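Local coordinates for PRESAN domain-containing protein (Plasmodium falciparum, PDB 7D2W) that is of unknown function but belongs to the PHIST-type RESA N-terminal family of malaria parasite proteins and probably takes part in protein binding as a four-helix bundle, at residues 56-62 with 147-153; 92-96 with 178-182; 131-135 with 159-163. All blocks are in the same frame, centred on the assembly; numbering follows the deposited sequence.

Contact 1: 56-62 with 147-153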
ATOM      1  N   PHE A  56     -18.384  -0.635 -12.338  1.00 52.24           N
ATOM      2  CA  PHE A  56     -18.355  -2.063 -12.044  1.00 44.52           C
ATOM      3  C   PHE A  56     -19.650  -2.557 -11.427  1.00 59.22           C
ATOM      4  O   PHE A  56     -19.759  -3.748 -11.119  1.00 58.68           O
ATOM      5  CB  PHE A  56     -17.205  -2.420 -11.096  1.00 36.52           C
ATOM      6  CG  PHE A  56     -15.877  -2.582 -11.781  1.00 31.18           C
ATOM      7  CD1 PHE A  56     -15.755  -2.374 -13.141  1.00 40.31           C
ATOM      8  CD2 PHE A  56     -14.744  -2.918 -11.060  1.00 34.54           C
ATOM      9  CE1 PHE A  56     -14.529  -2.509 -13.782  1.00 38.40           C
ATOM     10  CE2 PHE A  56     -13.522  -3.053 -11.692  1.00 34.25           C
ATOM     11  CZ  PHE A  56     -13.416  -2.836 -13.059  1.00 30.97           C
ATOM     12  N   ASP A  57     -20.624  -1.682 -11.193  1.00 59.23           N
ATOM     13  CA  ASP A  57     -21.932  -2.139 -10.758  1.00 53.15           C
ATOM     14  C   ASP A  57     -22.967  -2.048 -11.862  1.00 58.69           C
ATOM     15  O   ASP A  57     -23.986  -2.742 -11.793  1.00 55.40           O
ATOM     16  CB  ASP A  57     -22.387  -1.354  -9.520  1.00 62.36           C
ATOM     17  CG  ASP A  57     -21.330  -1.351  -8.414  1.00 68.89           C
ATOM     18  OD1 ASP A  57     -20.485  -2.271  -8.383  1.00 55.34           O
ATOM     19  OD2 ASP A  57     -21.336  -0.432  -7.569  1.00 71.26           O
ATOM     20  N   LEU A  58     -22.700  -1.245 -12.898  1.00 55.55           N
ATOM     21  CA  LEU A  58     -23.492  -1.274 -14.119  1.00 53.64           C
ATOM     22  C   LEU A  58     -23.236  -2.523 -14.948  1.00 59.47           C
ATOM     23  O   LEU A  58     -23.981  -2.779 -15.904  1.00 49.55           O
ATOM     24  CB  LEU A  58     -23.190  -0.043 -14.960  1.00 60.72           C
ATOM     25  CG  LEU A  58     -23.206   1.233 -14.130  1.00 62.33           C
ATOM     26  CD1 LEU A  58     -22.708   2.402 -14.952  1.00 64.49           C
ATOM     27  CD2 LEU A  58     -24.613   1.459 -13.608  1.00 55.84           C
ATOM     28  N   LEU A  59     -22.191  -3.286 -14.614  1.00 56.35           N
ATOM     29  CA  LEU A  59     -21.910  -4.578 -15.240  1.00 62.20           C
ATOM     30  C   LEU A  59     -22.465  -5.664 -14.330  1.00 65.87           C
ATOM     31  O   LEU A  59     -21.815  -6.112 -13.384  1.00 62.30           O
ATOM     32  CB  LEU A  59     -20.417  -4.754 -15.481  1.00 52.26           C
ATOM     33  CG  LEU A  59     -19.793  -3.628 -16.302  1.00 49.12           C
ATOM     34  CD1 LEU A  59     -18.290  -3.725 -16.289  1.00 50.06           C
ATOM     35  CD2 LEU A  59     -20.315  -3.684 -17.721  1.00 52.48           C
ATOM     36  N   VAL A  60     -23.700  -6.067 -14.613  1.00 71.43           N
ATOM     37  CA  VAL A  60     -24.322  -7.195 -13.930  1.00 73.69           C
ATOM     38  C   VAL A  60     -24.103  -8.489 -14.709  1.00 59.13           C
ATOM     39  O   VAL A  60     -24.124  -9.579 -14.126  1.00 53.34           O
ATOM     40  CB  VAL A  60     -25.823  -6.919 -13.725  1.00 82.51           C
ATOM     41  CG1 VAL A  60     -26.042  -6.057 -12.492  1.00 83.94           C
ATOM     42  CG2 VAL A  60     -26.407  -6.239 -14.959  1.00 84.32           C
ATOM     43  N   GLN A  61     -23.919  -8.378 -16.024  1.00 51.74           N
ATOM     44  CA  GLN A  61     -23.569  -9.476 -16.904  1.00 58.59           C
ATOM     45  C   GLN A  61     -22.224  -9.173 -17.533  1.00 53.89           C
ATOM     46  O   GLN A  61     -21.801  -8.016 -17.597  1.00 44.17           O
ATOM     47  CB  GLN A  61     -24.604  -9.671 -18.018  1.00 66.03           C
ATOM     48  CG  GLN A  61     -26.036  -9.784 -17.552  1.00 74.04           C
ATOM     49  CD  GLN A  61     -26.979 -10.120 -18.691  1.00 85.30           C
ATOM     50  OE1 GLN A  61     -26.910  -9.525 -19.769  1.00 88.46           O
ATOM     51  NE2 GLN A  61     -27.859 -11.087 -18.463  1.00 90.73           N
ATOM     52  N   VAL A  62     -21.561 -10.222 -18.008  1.00 53.26           N
ATOM     53  CA  VAL A  62     -20.312 -10.059 -18.747  1.00 56.71           C
ATOM     54  C   VAL A  62     -20.596  -9.212 -19.986  1.00 46.65           C
ATOM     55  O   VAL A  62     -21.471  -9.557 -20.785  1.00 40.22           O
ATOM     56  CB  VAL A  62     -19.696 -11.415 -19.121  1.00 59.38           C
ATOM     57  CG1 VAL A  62     -18.357 -11.215 -19.813  1.00 52.76           C
ATOM     58  CG2 VAL A  62     -19.538 -12.268 -17.882  1.00 64.52           C
ATOM     59  N   ALA A 147     -14.613 -16.198 -17.948  1.00 44.01           N
ATOM     60  CA  ALA A 147     -14.863 -16.162 -16.516  1.00 43.62           C
ATOM     61  C   ALA A 147     -16.101 -15.323 -16.213  1.00 41.93           C
ATOM     62  O   ALA A 147     -16.424 -14.394 -16.957  1.00 37.86           O
ATOM     63  CB  ALA A 147     -13.656 -15.590 -15.773  1.00 45.78           C
ATOM     64  N   PRO A 148     -16.809 -15.636 -15.124  1.00 45.67           N
ATOM     65  CA  PRO A 148     -17.975 -14.831 -14.734  1.00 50.65           C
ATOM     66  C   PRO A 148     -17.584 -13.387 -14.451  1.00 49.51           C
ATOM     67  O   PRO A 148     -16.441 -13.076 -14.102  1.00 43.48           O
ATOM     68  CB  PRO A 148     -18.482 -15.517 -13.457  1.00 49.28           C
ATOM     69  CG  PRO A 148     -17.852 -16.861 -13.445  1.00 51.37           C
ATOM     70  CD  PRO A 148     -16.546 -16.727 -14.174  1.00 45.39           C
ATOM     71  N   ILE A 149     -18.571 -12.500 -14.584  1.00 41.23           N
ATOM     72  CA  ILE A 149     -18.303 -11.073 -14.449  1.00 46.03           C
ATOM     73  C   ILE A 149     -17.767 -10.752 -13.055  1.00 43.20           C
ATOM     74  O   ILE A 149     -16.892  -9.891 -12.900  1.00 38.41           O
ATOM     75  CB  ILE A 149     -19.564 -10.253 -14.795  1.00 46.08           C
ATOM     76  CG1 ILE A 149     -19.225  -8.767 -14.877  1.00 45.60           C
ATOM     77  CG2 ILE A 149     -20.685 -10.498 -13.789  1.00 50.16           C
ATOM     78  CD1 ILE A 149     -18.062  -8.452 -15.797  1.00 39.51           C
ATOM     79  N   ASP A 150     -18.260 -11.448 -12.022  1.00 40.44           N
ATOM     80  CA  ASP A 150     -17.798 -11.158 -10.662  1.00 43.00           C
ATOM     81  C   ASP A 150     -16.314 -11.454 -10.518  1.00 40.68           C
ATOM     82  O   ASP A 150     -15.581 -10.716  -9.846  1.00 35.69           O
ATOM     83  CB  ASP A 150     -18.586 -11.977  -9.641  1.00 45.74           C
ATOM     84  CG  ASP A 150     -19.920 -11.357  -9.295  1.00 59.52           C
ATOM     85  OD1 ASP A 150     -20.242 -10.276  -9.834  1.00 62.10           O
ATOM     86  OD2 ASP A 150     -20.648 -11.959  -8.475  1.00 67.46           O
ATOM     87  N   GLU A 151     -15.865 -12.549 -11.125  1.00 34.26           N
ATOM     88  CA  GLU A 151     -14.460 -12.920 -11.057  1.00 35.57           C
ATOM     89  C   GLU A 151     -13.603 -11.897 -11.786  1.00 32.48           C
ATOM     90  O   GLU A 151     -12.529 -11.509 -11.302  1.00 29.76           O
ATOM     91  CB  GLU A 151     -14.270 -14.325 -11.646  1.00 36.09           C
ATOM     92  CG  GLU A 151     -12.824 -14.819 -11.618  1.00 38.27           C
ATOM     93  CD  GLU A 151     -12.672 -16.305 -11.956  1.00 45.95           C
ATOM     94  OE1 GLU A 151     -13.676 -16.961 -12.307  1.00 42.59           O
ATOM     95  OE2 GLU A 151     -11.534 -16.820 -11.852  1.00 48.62           O
ATOM     96  N   ILE A 152     -14.067 -11.444 -12.946  1.00 32.77           N
ATOM     97  CA  ILE A 152     -13.310 -10.468 -13.721  1.00 29.76           C
ATOM     98  C   ILE A 152     -13.209  -9.146 -12.971  1.00 28.19           C
ATOM     99  O   ILE A 152     -12.142  -8.522 -12.927  1.00 31.61           O
ATOM    100  CB  ILE A 152     -13.950 -10.298 -15.111  1.00 34.89           C
ATOM    101  CG1 ILE A 152     -13.773 -11.586 -15.923  1.00 35.24           C
ATOM    102  CG2 ILE A 152     -13.367  -9.080 -15.831  1.00 30.59           C
ATOM    103  CD1 ILE A 152     -14.598 -11.619 -17.199  1.00 41.98           C
ATOM    104  N   LYS A 153     -14.313  -8.695 -12.372  1.00 25.62           N
ATOM    105  CA  LYS A 153     -14.288  -7.431 -11.633  1.00 27.57           C
ATOM    106  C   LYS A 153     -13.336  -7.504 -10.445  1.00 29.55           C
ATOM    107  O   LYS A 153     -12.558  -6.573 -10.193  1.00 28.44           O
ATOM    108  CB  LYS A 153     -15.701  -7.074 -11.164  1.00 30.55           C
ATOM    109  CG  LYS A 153     -16.686  -6.817 -12.285  1.00 40.98           C
ATOM    110  CD  LYS A 153     -17.964  -6.162 -11.765  1.00 42.68           C
ATOM    111  CE  LYS A 153     -18.773  -7.114 -10.900  1.00 44.10           C
ATOM    112  NZ  LYS A 153     -20.222  -6.774 -10.926  1.00 53.77           N
TER
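Lys-153 reaches from helix 149-181 to the last part of helix 49-58 and the loop after it, and gives its ammonium group to two backbone carbonyls. Lys-153 NZ donates to Phe-56 O at 3.1 Å and to Leu-59 O at 3.0 Å. Both bonds lie nearly along the C=O axis, with C=O...donor angles of 169° and 171°. The carbonyls of Phe-56 and of Leu-59, in the loop that follows, thus share one side-chain donor from another helix. A bend at chi3 (-69°) turns the lysine tip toward them. Asp-150 OD1 adds a long salt bridge to Lys-153 NZ at 3.7 Å. Lys-153 CG lies over one face of the Phe-56 ring, and the two side chains run past each other in opposite directions.

One helical turn before Lys-153, Ile-149 packs against the turn made by residues 59-62. Ile-149 CG2 rests 3.6 Å from Val-60 O. Val-62 CG2 packs 3.7 Å from Ile-149 CB. At the start of the helix, Pro-148 holds the N-cap position and its O accepts from Ile-152 N. Phe-56 and Leu-59 also touch Ile-71 of helix 65-93. A lysine of the last helix thus ties down the turn that follows helix 49-58, a plain tertiary link at one end of the four-helix bundle.

Contact 2: 92-96 with 178-182; sequences GIAPK and FSEQK
The ring of Phe-178 is the main bump here, and residues 93-95 wrap part of it. Ala-94 lies over one face. Ala-94 CA sits 3.9 Å from the centroid of the Phe-178 ring and 20° off the normal, a CH-pi contact displaced toward the rim. Ala-94 CB adds a touch to Phe-178 CE2 at 3.7 Å. Ile-93 CG1 comes to the ring edge, 4.0 Å from Phe-178 CD2, and the two side chains cross at about a right angle. Pro-95 CD meets CD1 of Phe-178 at 3.6 Å.

The chain leaves helix 65-93 here and crosses the last turn of helix 149-181, so the contact closes one end of the four-helix bundle. Trp-117 and Cys-120 of helix 117-144 pack on Ala-94 and Phe-178, respectively.

The proline ring fits between two further side chains. Pro-95 CG lies 3.7 Å from Gln-181 OE1, and Pro-95 CB lies beside Lys-182 CG. The amide nitrogen of Gln-181 is held elsewhere, by the carbonyls of Pro-113 and Ile-115. Lys-182 bends at chi3 (-80°) and runs back alongside the 93-95 backbone. Lys-182 NZ makes a weak hydrogen bond to Ile-93 O at 3.5 Å.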
ATOM      1  N   GLY A  92      11.287  14.492  -5.652  1.00 46.00           N
ATOM      2  CA  GLY A  92      11.309  15.554  -4.662  1.00 53.78           C
ATOM      3  C   GLY A  92      12.272  15.290  -3.522  1.00 54.65           C
ATOM      4  O   GLY A  92      12.900  16.217  -3.007  1.00 58.06           O
ATOM      5  N   ILE A  93      12.399  14.028  -3.105  1.00 50.61           N
ATOM      6  CA  ILE A  93      13.227  13.696  -1.948  1.00 51.41           C
ATOM      7  C   ILE A  93      14.572  13.109  -2.339  1.00 45.92           C
ATOM      8  O   ILE A  93      15.416  12.890  -1.466  1.00 53.04           O
ATOM      9  CB  ILE A  93      12.487  12.747  -0.988  1.00 53.18           C
ATOM     10  CG1 ILE A  93      12.302  11.377  -1.634  1.00 52.87           C
ATOM     11  CG2 ILE A  93      11.142  13.343  -0.593  1.00 54.84           C
ATOM     12  CD1 ILE A  93      11.471  10.419  -0.802  1.00 56.55           C
ATOM     13  N   ALA A  94      14.800  12.855  -3.623  1.00 48.08           N
ATOM     14  CA  ALA A  94      16.113  12.441  -4.083  1.00 52.34           C
ATOM     15  C   ALA A  94      17.131  13.558  -3.840  1.00 63.69           C
ATOM     16  O   ALA A  94      16.802  14.744  -3.937  1.00 64.61           O
ATOM     17  CB  ALA A  94      16.073  12.089  -5.568  1.00 51.13           C
ATOM     18  N   PRO A  95      18.374  13.210  -3.524  1.00 62.78           N
ATOM     19  CA  PRO A  95      19.395  14.237  -3.298  1.00 67.88           C
ATOM     20  C   PRO A  95      19.951  14.788  -4.605  1.00 66.58           C
ATOM     21  O   PRO A  95      19.799  14.208  -5.681  1.00 61.76           O
ATOM     22  CB  PRO A  95      20.484  13.498  -2.502  1.00 69.45           C
ATOM     23  CG  PRO A  95      19.999  12.059  -2.344  1.00 70.68           C
ATOM     24  CD  PRO A  95      18.893  11.849  -3.322  1.00 64.62           C
ATOM     25  N   LYS A  96      20.604  15.943  -4.488  1.00 75.47           N
ATOM     26  CA  LYS A  96      21.237  16.590  -5.637  1.00 80.02           C
ATOM     27  C   LYS A  96      22.762  16.550  -5.539  1.00 77.81           C
ATOM     28  O   LYS A  96      23.322  16.076  -4.546  1.00 75.41           O
ATOM     29  CB  LYS A  96      20.766  18.039  -5.767  1.00 83.22           C
ATOM     30  N   PHE A 178      17.210   7.426   0.191  1.00 31.23           N
ATOM     31  CA  PHE A 178      17.474   8.837  -0.068  1.00 36.57           C
ATOM     32  C   PHE A 178      17.663   9.615   1.232  1.00 45.87           C
ATOM     33  O   PHE A 178      18.556  10.461   1.330  1.00 47.76           O
ATOM     34  CB  PHE A 178      16.348   9.442  -0.903  1.00 42.65           C
ATOM     35  CG  PHE A 178      16.349   9.000  -2.346  1.00 41.08           C
ATOM     36  CD1 PHE A 178      17.507   8.526  -2.946  1.00 47.55           C
ATOM     37  CD2 PHE A 178      15.183   9.069  -3.106  1.00 44.46           C
ATOM     38  CE1 PHE A 178      17.507   8.123  -4.274  1.00 48.56           C
ATOM     39  CE2 PHE A 178      15.177   8.666  -4.432  1.00 44.51           C
ATOM     40  CZ  PHE A 178      16.343   8.190  -5.015  1.00 45.29           C
ATOM     41  N   SER A 179      16.848   9.329   2.249  0.52 45.79           N
ATOM     42  CA  SER A 179      16.988  10.032   3.521  0.52 48.91           C
ATOM     43  C   SER A 179      18.334   9.733   4.178  0.52 50.49           C
ATOM     44  O   SER A 179      18.948  10.620   4.784  0.52 52.95           O
ATOM     45  CB  SER A 179      15.837   9.660   4.453  0.52 48.32           C
ATOM     46  OG  SER A 179      14.585   9.805   3.806  0.52 49.09           O
ATOM     47  N   GLU A 180      18.813   8.491   4.062  1.00 50.64           N
ATOM     48  CA  GLU A 180      20.110   8.136   4.626  1.00 51.72           C
ATOM     49  C   GLU A 180      21.259   8.774   3.841  1.00 57.18           C
ATOM     50  O   GLU A 180      22.285   9.145   4.428  1.00 48.69           O
ATOM     51  CB  GLU A 180      20.222   6.609   4.671  1.00 56.04           C
ATOM     52  CG  GLU A 180      21.616   6.025   4.861  1.00 69.01           C
ATOM     53  CD  GLU A 180      21.590   4.500   4.953  1.00 79.59           C
ATOM     54  OE1 GLU A 180      20.607   3.886   4.474  1.00 81.26           O
ATOM     55  OE2 GLU A 180      22.547   3.916   5.506  1.00 83.11           O
ATOM     56  N   GLN A 181      21.099   8.936   2.522  1.00 55.36           N
ATOM     57  CA  GLN A 181      22.118   9.617   1.732  1.00 58.92           C
ATOM     58  C   GLN A 181      22.223  11.093   2.100  1.00 58.80           C
ATOM     59  O   GLN A 181      23.316  11.672   2.028  1.00 62.73           O
ATOM     60  CB  GLN A 181      21.820   9.453   0.237  1.00 52.71           C
ATOM     61  CG  GLN A 181      22.318   8.136  -0.335  1.00 52.17           C
ATOM     62  CD  GLN A 181      21.910   7.915  -1.780  1.00 52.48           C
ATOM     63  OE1 GLN A 181      20.937   8.492  -2.268  1.00 48.70           O
ATOM     64  NE2 GLN A 181      22.647   7.057  -2.468  1.00 60.79           N
ATOM     65  N   LYS A 182      21.113  11.716   2.504  1.00 48.41           N
ATOM     66  CA  LYS A 182      21.130  13.137   2.843  1.00 54.99           C
ATOM     67  C   LYS A 182      21.820  13.421   4.175  1.00 61.56           C
ATOM     68  O   LYS A 182      21.976  14.594   4.539  1.00 61.51           O
ATOM     69  CB  LYS A 182      19.695  13.690   2.842  1.00 49.58           C
ATOM     70  CG  LYS A 182      19.100  13.826   1.431  1.00 48.15           C
ATOM     71  CD  LYS A 182      17.692  14.421   1.415  1.00 56.87           C
ATOM     72  CE  LYS A 182      16.618  13.393   1.754  1.00 60.60           C
ATOM     73  NZ  LYS A 182      15.248  14.001   1.797  1.00 61.68           N
TER

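Contact 3: 131-135 with 159-163; sequences LETEQ and CIDEF
Gln-135, Phe-163 and Leu-131 lose the most surface where helices 117-144 and 149-181 run side by side. The two short segments are antiparallel, at 164°, with axes 11.3 Å apart.

Gln-135 extends across the gap, and its NE2 makes two hydrogen bonds. Gln-135 NE2 donates to Cys-159 O at 3.1 Å, tilted out of the carbonyl plane. Gln-135 NE2 also donates to Glu-162 OE1 at 3.0 Å, meeting it from above the carboxylate plane, with an N-H...O angle of 153°. Cys-159 O thus serves two donors, because Phe-163 N reaches it from the opposite face in the helix bond. The thiol of Cys-159 lies against the stem of Gln-135, with Cys-159 SG 3.7 Å from Gln-135 CG.

Phe-163 turns its ring between the helices. Its chi1 of -111°, well away from a staggered value, brings the ring toward helix 117-144. Leu-131 CD2 sits over one face in a CH-pi contact, 3.6 Å from the Phe-163 ring centroid and nearly on the ring normal. Gln-135 OE1 lies at the ring edge, 3.4 Å from Phe-163 CD2, and the amide stands steeply to the ring. The other methyl of Leu-131, CD1, lies against the carboxylate of Glu-162.

Lys-75 of helix 65-93 donates to Gln-135 OE1. Arg-138 forms a salt bridge with Glu-134 and a long, weak ion pair with Glu-162. Gln-135 is therefore held in one orientation, its buried amide satisfied at both ends, while Arg-138 probably offsets the repulsion between the two glutamates.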
ATOM      1  N   LEU A 131       5.208  -5.698 -14.069  1.00 25.32           N
ATOM      2  CA  LEU A 131       3.911  -6.005 -13.469  1.00 29.81           C
ATOM      3  C   LEU A 131       2.787  -5.783 -14.469  1.00 28.98           C
ATOM      4  O   LEU A 131       1.846  -6.580 -14.543  1.00 27.48           O
ATOM      5  CB  LEU A 131       3.671  -5.175 -12.200  1.00 27.95           C
ATOM      6  CG  LEU A 131       2.344  -5.442 -11.467  1.00 25.69           C
ATOM      7  CD1 LEU A 131       2.152  -6.920 -11.083  1.00 27.24           C
ATOM      8  CD2 LEU A 131       2.220  -4.569 -10.215  1.00 22.80           C
ATOM      9  N   GLU A 132       2.871  -4.707 -15.261  1.00 29.39           N
ATOM     10  CA  GLU A 132       1.828  -4.435 -16.246  1.00 29.92           C
ATOM     11  C   GLU A 132       1.702  -5.586 -17.244  1.00 30.76           C
ATOM     12  O   GLU A 132       0.595  -6.052 -17.540  1.00 32.27           O
ATOM     13  CB  GLU A 132       2.123  -3.101 -16.947  1.00 32.01           C
ATOM     14  CG  GLU A 132       1.075  -2.653 -17.941  1.00 34.03           C
ATOM     15  CD  GLU A 132       1.396  -1.286 -18.531  1.00 39.27           C
ATOM     16  OE1 GLU A 132       1.452  -0.292 -17.761  1.00 40.96           O
ATOM     17  OE2 GLU A 132       1.590  -1.213 -19.761  1.00 50.76           O
ATOM     18  N   THR A 133       2.835  -6.085 -17.746  1.00 30.84           N
ATOM     19  CA  THR A 133       2.811  -7.203 -18.684  1.00 32.76           C
ATOM     20  C   THR A 133       2.201  -8.446 -18.047  1.00 34.45           C
ATOM     21  O   THR A 133       1.368  -9.126 -18.657  1.00 34.51           O
ATOM     22  CB  THR A 133       4.230  -7.509 -19.178  1.00 32.51           C
ATOM     23  OG1 THR A 133       4.743  -6.379 -19.885  1.00 38.25           O
ATOM     24  CG2 THR A 133       4.227  -8.722 -20.095  1.00 39.52           C
ATOM     25  N   GLU A 134       2.622  -8.767 -16.820  1.00 30.57           N
ATOM     26  CA  GLU A 134       2.108  -9.951 -16.137  1.00 33.24           C
ATOM     27  C   GLU A 134       0.605  -9.846 -15.896  1.00 35.69           C
ATOM     28  O   GLU A 134      -0.135 -10.810 -16.119  1.00 30.14           O
ATOM     29  CB  GLU A 134       2.852 -10.148 -14.817  1.00 33.18           C
ATOM     30  CG  GLU A 134       2.253 -11.230 -13.927  1.00 50.10           C
ATOM     31  CD  GLU A 134       2.399 -10.917 -12.446  1.00 70.85           C
ATOM     32  OE1 GLU A 134       3.550 -10.814 -11.965  1.00 75.44           O
ATOM     33  OE2 GLU A 134       1.359 -10.762 -11.765  1.00 76.22           O
ATOM     34  N   GLN A 135       0.130  -8.677 -15.450  1.00 27.80           N
ATOM     35  CA  GLN A 135      -1.302  -8.502 -15.232  1.00 22.69           C
ATOM     36  C   GLN A 135      -2.092  -8.600 -16.532  1.00 25.50           C
ATOM     37  O   GLN A 135      -3.151  -9.233 -16.576  1.00 30.71           O
ATOM     38  CB  GLN A 135      -1.566  -7.160 -14.539  1.00 21.70           C
ATOM     39  CG  GLN A 135      -1.100  -7.183 -13.086  1.00 27.81           C
ATOM     40  CD  GLN A 135      -1.477  -5.927 -12.337  1.00 31.20           C
ATOM     41  OE1 GLN A 135      -1.897  -4.931 -12.933  1.00 27.83           O
ATOM     42  NE2 GLN A 135      -1.342  -5.966 -11.019  1.00 26.94           N
ATOM     43  N   CYS A 159      -5.821  -6.213  -9.294  1.00 23.26           N
ATOM     44  CA  CYS A 159      -4.640  -5.737 -10.012  1.00 24.44           C
ATOM     45  C   CYS A 159      -4.294  -4.300  -9.635  1.00 26.79           C
ATOM     46  O   CYS A 159      -3.119  -3.950  -9.493  1.00 26.03           O
ATOM     47  CB  CYS A 159      -4.865  -5.837 -11.519  1.00 24.42           C
ATOM     48  SG  CYS A 159      -4.691  -7.519 -12.118  1.00 27.77           S
ATOM     49  N   ILE A 160      -5.303  -3.444  -9.496  1.00 21.93           N
ATOM     50  CA  ILE A 160      -5.036  -2.072  -9.081  1.00 20.68           C
ATOM     51  C   ILE A 160      -4.480  -2.052  -7.661  1.00 28.89           C
ATOM     52  O   ILE A 160      -3.504  -1.343  -7.376  1.00 27.24           O
ATOM     53  CB  ILE A 160      -6.314  -1.227  -9.244  1.00 20.86           C
ATOM     54  CG1 ILE A 160      -6.623  -1.088 -10.741  1.00 21.22           C
ATOM     55  CG2 ILE A 160      -6.151   0.186  -8.610  1.00 25.07           C
ATOM     56  CD1 ILE A 160      -8.017  -0.528 -11.014  1.00 23.90           C
ATOM     57  N   ASP A 161      -5.057  -2.862  -6.761  1.00 23.61           N
ATOM     58  CA  ASP A 161      -4.513  -2.972  -5.403  1.00 25.46           C
ATOM     59  C   ASP A 161      -3.062  -3.435  -5.427  1.00 26.28           C
ATOM     60  O   ASP A 161      -2.235  -2.965  -4.637  1.00 24.54           O
ATOM     61  CB  ASP A 161      -5.314  -3.971  -4.563  1.00 33.51           C
ATOM     62  CG  ASP A 161      -6.749  -3.554  -4.325  1.00 28.65           C
ATOM     63  OD1 ASP A 161      -7.062  -2.351  -4.383  1.00 29.91           O
ATOM     64  OD2 ASP A 161      -7.567  -4.458  -4.036  1.00 32.01           O
ATOM     65  N   GLU A 162      -2.749  -4.396  -6.295  1.00 24.36           N
ATOM     66  CA  GLU A 162      -1.382  -4.902  -6.395  1.00 25.28           C
ATOM     67  C   GLU A 162      -0.420  -3.819  -6.879  1.00 27.42           C
ATOM     68  O   GLU A 162       0.731  -3.743  -6.415  1.00 24.48           O
ATOM     69  CB  GLU A 162      -1.347  -6.115  -7.328  1.00 22.74           C
ATOM     70  CG  GLU A 162       0.015  -6.793  -7.411  1.00 32.63           C
ATOM     71  CD  GLU A 162      -0.001  -8.028  -8.293  1.00 35.84           C
ATOM     72  OE1 GLU A 162      -0.980  -8.206  -9.063  1.00 31.57           O
ATOM     73  OE2 GLU A 162       0.963  -8.821  -8.206  1.00 33.18           O
ATOM     74  N   PHE A 163      -0.862  -2.981  -7.822  1.00 24.79           N
ATOM     75  CA  PHE A 163      -0.045  -1.843  -8.247  1.00 22.80           C
ATOM     76  C   PHE A 163       0.124  -0.826  -7.124  1.00 26.14           C
ATOM     77  O   PHE A 163       1.195  -0.221  -6.980  1.00 25.55           O
ATOM     78  CB  PHE A 163      -0.665  -1.174  -9.485  1.00 24.47           C
ATOM     79  CG  PHE A 163       0.153  -1.371 -10.723  1.00 23.78           C
ATOM     80  CD1 PHE A 163       1.294  -0.605 -10.933  1.00 27.44           C
ATOM     81  CD2 PHE A 163      -0.183  -2.352 -11.654  1.00 27.24           C
ATOM     82  CE1 PHE A 163       2.082  -0.807 -12.062  1.00 28.53           C
ATOM     83  CE2 PHE A 163       0.600  -2.560 -12.795  1.00 26.43           C
ATOM     84  CZ  PHE A 163       1.734  -1.796 -12.992  1.00 28.28           C
TER

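Overall arrangement
From the N terminus, helix 49-58 leads into the loop to residue 62, and contact 1 joins this part to the start of helix 149-181, closing a loop of 84 residues. Helix 65-93 follows, and contact 2 joins its end to the far end of the same last helix, around 81 residues. The chain then enters helix 117-144, which contact 3 pairs with helix 149-181. Contact 3 closes the shortest loop, 23 residues, nested inside that of contact 2. Contact 1 crosses both. All three use helix 149-181, which therefore meets each of the other helices. Contacts 1 and 2 lie on opposite sides of the chain's centre, their centres about 44 Å apart; contact 3 lies near the middle.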